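Local coordinates for protein aminotransferase, class I and II (Erwinia tasmaniensis, PDB 5Z0Q) that belongs to the class I and II aminotransferases, a family of pyridoxal-5'-phosphate-dependent enzymes, and binds pyridoxal-5'-phosphate, at residues F111-Y125 with N165-P177. Sequence-based numbering, arbitrary orientation.
Sequences FTEAHQSTVSATPIY and NEKLLLLCNPHNP. With PLP (pyridoxal-5'-phosphate), chain M.
Two neighbouring parallel strands, 117-122 and 166-172, pair inside the large mixed sheet characteristic of class I and II aminotransferases, and the loops after them deliver residues to the cofactor. Ser-117 N donates to Asn-165 O and Lys-167 N to Ser-117 O. A beta bulge then shifts the register by one residue, after which Val-119 N hydrogen-bonds to Leu-168 O. The next hydrogen bond, from Leu-170 N to Val-119 O at 2.7 Å, is nearly linear. On one face Val-119 CG2 packs on Glu-166 CG at 3.5 Å; on the other, Thr-118 CG2 lies alongside Leu-168 CB. At the bulge a bend at chi2 (58°) turns the aliphatic chain of Lys-167 obliquely across the Gln-116 amide, Lys-167 CG 3.3 Å from Gln-116 OE1. Beyond the C-terminal ends, Tyr-125 lays a ring face over the cofactor pyridine, its CE2 3.5 Å from N1 of pyridoxal-5'-phosphate. Asn-176 ND2 sits 3.2 Å from Tyr-125 CD1, the Tyr-125 ring and Asn-176 amide planes 45° apart. The same ND2 lies 3.1 Å from the cofactor's O3. Strands 139-146 and 200-204 flank the pair, His-139 hydrogen-bonding Thr-118 OG1 and Ser-120 OG, while helix 127-134 packs on Thr-118, Ile-124, Leu-170 and Cys-172.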
# COMPACT_ATOMS: atom_id res chain seq x y z
N PHE A 111 8.05 -4.97 17.64
CA PHE A 111 9.23 -5.36 18.39
C PHE A 111 9.46 -4.49 19.62
O PHE A 111 10.54 -4.56 20.23
CB PHE A 111 10.47 -5.32 17.49
CG PHE A 111 10.34 -6.18 16.26
CD1 PHE A 111 9.69 -7.40 16.32
CD2 PHE A 111 10.86 -5.76 15.05
CE1 PHE A 111 9.57 -8.20 15.19
CE2 PHE A 111 10.74 -6.55 13.92
CZ PHE A 111 10.10 -7.77 13.99
N THR A 112 8.48 -3.68 20.01
CA THR A 112 8.60 -2.79 21.15
C THR A 112 7.28 -2.75 21.89
O THR A 112 6.21 -2.97 21.30
CB THR A 112 9.01 -1.37 20.72
OG1 THR A 112 10.01 -1.45 19.69
CG2 THR A 112 9.57 -0.59 21.89
N GLU A 113 7.34 -2.49 23.19
CA GLU A 113 6.16 -2.34 24.03
C GLU A 113 6.14 -0.94 24.64
O GLU A 113 7.07 -0.15 24.48
CB GLU A 113 6.13 -3.43 25.11
CG GLU A 113 5.70 -4.78 24.57
CD GLU A 113 6.34 -5.94 25.31
OE1 GLU A 113 7.10 -5.69 26.26
OE2 GLU A 113 6.07 -7.11 24.93
N ALA A 114 5.05 -0.64 25.35
CA ALA A 114 4.79 0.73 25.80
C ALA A 114 5.91 1.25 26.69
O ALA A 114 6.29 2.42 26.59
CB ALA A 114 3.45 0.80 26.52
N HIS A 115 6.44 0.40 27.57
CA HIS A 115 7.48 0.83 28.50
C HIS A 115 8.87 0.81 27.88
O HIS A 115 9.82 1.28 28.52
CB HIS A 115 7.47 -0.06 29.74
CG HIS A 115 7.78 -1.50 29.46
ND1 HIS A 115 6.90 -2.34 28.82
CD2 HIS A 115 8.89 -2.24 29.72
CE1 HIS A 115 7.44 -3.54 28.71
NE2 HIS A 115 8.65 -3.51 29.25
N GLN A 116 9.02 0.30 26.66
CA GLN A 116 10.31 0.18 26.02
C GLN A 116 10.53 1.29 25.01
O GLN A 116 9.58 1.88 24.48
CB GLN A 116 10.45 -1.19 25.35
CG GLN A 116 10.47 -2.35 26.33
CD GLN A 116 10.50 -3.70 25.64
OE1 GLN A 116 9.94 -3.88 24.56
NE2 GLN A 116 11.16 -4.67 26.26
N SER A 117 11.80 1.58 24.74
CA SER A 117 12.20 2.70 23.90
C SER A 117 13.00 2.21 22.70
O SER A 117 13.39 1.04 22.61
CB SER A 117 13.02 3.72 24.70
OG SER A 117 14.26 3.17 25.12
N THR A 118 13.24 3.13 21.77
CA THR A 118 14.05 2.88 20.59
C THR A 118 15.30 3.75 20.62
O THR A 118 15.33 4.80 21.27
CB THR A 118 13.26 3.15 19.30
OG1 THR A 118 12.90 4.53 19.24
CG2 THR A 118 12.00 2.30 19.25
N VAL A 119 16.33 3.31 19.90
CA VAL A 119 17.59 4.03 19.80
C VAL A 119 17.94 4.19 18.33
O VAL A 119 17.82 3.24 17.54
CB VAL A 119 18.74 3.31 20.54
CG1 VAL A 119 19.98 4.19 20.58
CG2 VAL A 119 18.31 2.91 21.93
N SER A 120 18.37 5.39 17.95
CA SER A 120 18.84 5.65 16.60
C SER A 120 19.84 6.80 16.65
O SER A 120 20.14 7.35 17.71
CB SER A 120 17.67 5.98 15.66
OG SER A 120 17.23 7.31 15.85
N ALA A 121 20.37 7.14 15.48
CA ALA A 121 21.27 8.27 15.35
C ALA A 121 20.48 9.55 15.07
O ALA A 121 19.30 9.51 14.71
CB ALA A 121 22.29 8.03 14.24
N THR A 122 21.15 10.69 15.26
CA THR A 122 20.59 11.98 14.89
C THR A 122 21.73 12.79 14.29
O THR A 122 22.83 12.83 14.86
CB THR A 122 19.95 12.72 16.07
OG1 THR A 122 19.62 14.06 15.68
CG2 THR A 122 20.89 12.75 17.27
N PRO A 123 21.52 13.42 13.12
CA PRO A 123 20.27 13.42 12.35
C PRO A 123 20.01 12.08 11.66
O PRO A 123 20.91 11.24 11.63
CB PRO A 123 20.51 14.52 11.31
CG PRO A 123 21.99 14.49 11.09
CD PRO A 123 22.59 14.18 12.44
N ILE A 124 18.81 11.89 11.13
CA ILE A 124 18.43 10.62 10.53
C ILE A 124 17.16 10.81 9.71
O ILE A 124 16.51 11.86 9.78
CB ILE A 124 18.24 9.53 11.61
CG1 ILE A 124 18.44 8.13 11.02
CG2 ILE A 124 16.88 9.67 12.28
CD1 ILE A 124 18.42 7.03 12.05
N TYR A 125 16.82 9.80 8.91
CA TYR A 125 15.57 9.80 8.17
C TYR A 125 14.40 10.07 9.12
O TYR A 125 14.26 9.36 10.13
CB TYR A 125 15.40 8.45 7.46
CG TYR A 125 14.25 8.35 6.48
CD1 TYR A 125 14.03 9.33 5.53
CD2 TYR A 125 13.41 7.24 6.49
CE1 TYR A 125 12.98 9.23 4.63
CE2 TYR A 125 12.36 7.13 5.60
CZ TYR A 125 12.15 8.13 4.67
OH TYR A 125 11.11 8.02 3.77
N ASN A 165 15.33 0.63 29.45
CA ASN A 165 14.09 0.41 28.71
C ASN A 165 14.32 0.19 27.22
O ASN A 165 13.38 -0.19 26.52
CB ASN A 165 13.14 1.59 28.90
CG ASN A 165 12.55 1.65 30.29
OD1 ASN A 165 13.07 1.05 31.23
ND2 ASN A 165 11.44 2.38 30.44
N GLU A 166 15.53 0.42 26.72
CA GLU A 166 15.79 0.33 25.29
C GLU A 166 15.59 -1.10 24.80
O GLU A 166 15.90 -2.06 25.51
CB GLU A 166 17.21 0.81 24.99
CG GLU A 166 17.44 2.30 25.25
CD GLU A 166 17.48 2.66 26.73
OE1 GLU A 166 16.68 3.53 27.15
OE2 GLU A 166 18.29 2.06 27.46
N LYS A 167 15.08 -1.23 23.58
CA LYS A 167 14.70 -2.55 23.07
C LYS A 167 14.99 -2.70 21.58
O LYS A 167 15.41 -3.78 21.14
CB LYS A 167 13.22 -2.80 23.35
CG LYS A 167 12.70 -4.14 22.85
CD LYS A 167 13.46 -5.31 23.46
CE LYS A 167 12.58 -6.54 23.58
NZ LYS A 167 11.84 -6.83 22.32
N LEU A 168 14.78 -1.65 20.80
CA LEU A 168 14.89 -1.71 19.35
C LEU A 168 15.90 -0.67 18.87
O LEU A 168 15.72 0.52 19.13
CB LEU A 168 13.53 -1.49 18.68
CG LEU A 168 13.48 -1.55 17.16
CD1 LEU A 168 14.00 -2.88 16.64
CD2 LEU A 168 12.06 -1.30 16.66
N LEU A 169 16.93 -1.12 18.18
CA LEU A 169 17.96 -0.25 17.62
C LEU A 169 17.66 -0.00 16.15
O LEU A 169 17.58 -0.95 15.36
CB LEU A 169 19.35 -0.86 17.79
CG LEU A 169 20.50 -0.11 17.11
CD1 LEU A 169 20.67 1.28 17.70
CD2 LEU A 169 21.79 -0.90 17.20
N LEU A 170 17.49 1.26 15.78
CA LEU A 170 17.16 1.65 14.41
C LEU A 170 18.43 2.17 13.74
O LEU A 170 18.93 3.24 14.08
CB LEU A 170 16.06 2.71 14.40
CG LEU A 170 14.75 2.34 15.09
CD1 LEU A 170 13.75 3.48 14.98
CD2 LEU A 170 14.17 1.07 14.49
N LEU A 171 18.94 1.40 12.77
CA LEU A 171 20.14 1.76 12.03
C LEU A 171 19.78 2.16 10.61
O LEU A 171 18.68 1.90 10.12
CB LEU A 171 21.14 0.60 12.01
CG LEU A 171 21.71 0.15 13.35
CD1 LEU A 171 22.72 -0.97 13.15
CD2 LEU A 171 22.33 1.32 14.09
N CYS A 172 20.74 2.81 9.94
CA CYS A 172 20.55 3.28 8.58
C CYS A 172 21.89 3.22 7.87
O CYS A 172 22.77 4.05 8.14
CB CYS A 172 19.98 4.70 8.57
SG CYS A 172 19.56 5.35 6.94
N ASN A 173 22.06 2.24 6.98
CA ASN A 173 23.33 2.04 6.28
C ASN A 173 23.07 1.70 4.82
O ASN A 173 22.55 0.62 4.52
CB ASN A 173 24.14 0.93 6.96
CG ASN A 173 25.47 0.68 6.28
OD1 ASN A 173 26.01 1.56 5.60
ND2 ASN A 173 26.00 -0.52 6.45
N PRO A 174 23.43 2.58 3.87
CA PRO A 174 24.06 3.90 4.05
C PRO A 174 23.14 4.89 4.76
O PRO A 174 21.92 4.75 4.70
CB PRO A 174 24.34 4.36 2.62
CG PRO A 174 24.32 3.12 1.80
CD PRO A 174 23.29 2.24 2.44
N HIS A 175 23.72 5.87 5.43
CA HIS A 175 22.98 6.72 6.35
C HIS A 175 22.37 7.91 5.63
O HIS A 175 23.07 8.67 4.95
CB HIS A 175 23.89 7.21 7.48
CG HIS A 175 23.16 8.00 8.52
ND1 HIS A 175 22.85 9.34 8.36
CD2 HIS A 175 22.69 7.65 9.74
CE1 HIS A 175 22.21 9.77 9.43
NE2 HIS A 175 22.10 8.76 10.29
N ASN A 176 21.06 8.07 5.78
CA ASN A 176 20.33 9.27 5.37
C ASN A 176 20.20 10.21 6.56
O ASN A 176 19.73 9.78 7.62
CB ASN A 176 18.94 8.89 4.86
CG ASN A 176 18.24 10.03 4.15
OD1 ASN A 176 18.86 10.83 3.45
ND2 ASN A 176 16.92 10.11 4.32
N PRO A 177 20.60 11.48 6.44
CA PRO A 177 21.02 12.20 5.24
C PRO A 177 22.53 12.33 5.03
O PRO A 177 22.96 12.87 4.01
CB PRO A 177 20.42 13.58 5.46
CG PRO A 177 20.56 13.77 6.95
CD PRO A 177 20.44 12.40 7.58
N1 PLP M . 14.37 4.88 3.82
C2 PLP M . 15.25 5.93 3.66
C2A PLP M . 16.42 6.08 4.59
C3 PLP M . 15.07 6.85 2.63
O3 PLP M . 15.95 7.88 2.47
C4 PLP M . 13.99 6.71 1.76
C4A PLP M . 13.89 7.59 0.55
C5 PLP M . 13.10 5.66 1.93
C6 PLP M . 13.29 4.74 2.96
C5A PLP M . 11.93 5.52 0.98
O4P PLP M . 10.89 4.77 1.57
P PLP M . 9.44 4.73 0.86
O1P PLP M . 9.01 6.15 0.53
O2P PLP M . 8.43 4.09 1.78
O3P PLP M . 9.56 3.93 -0.42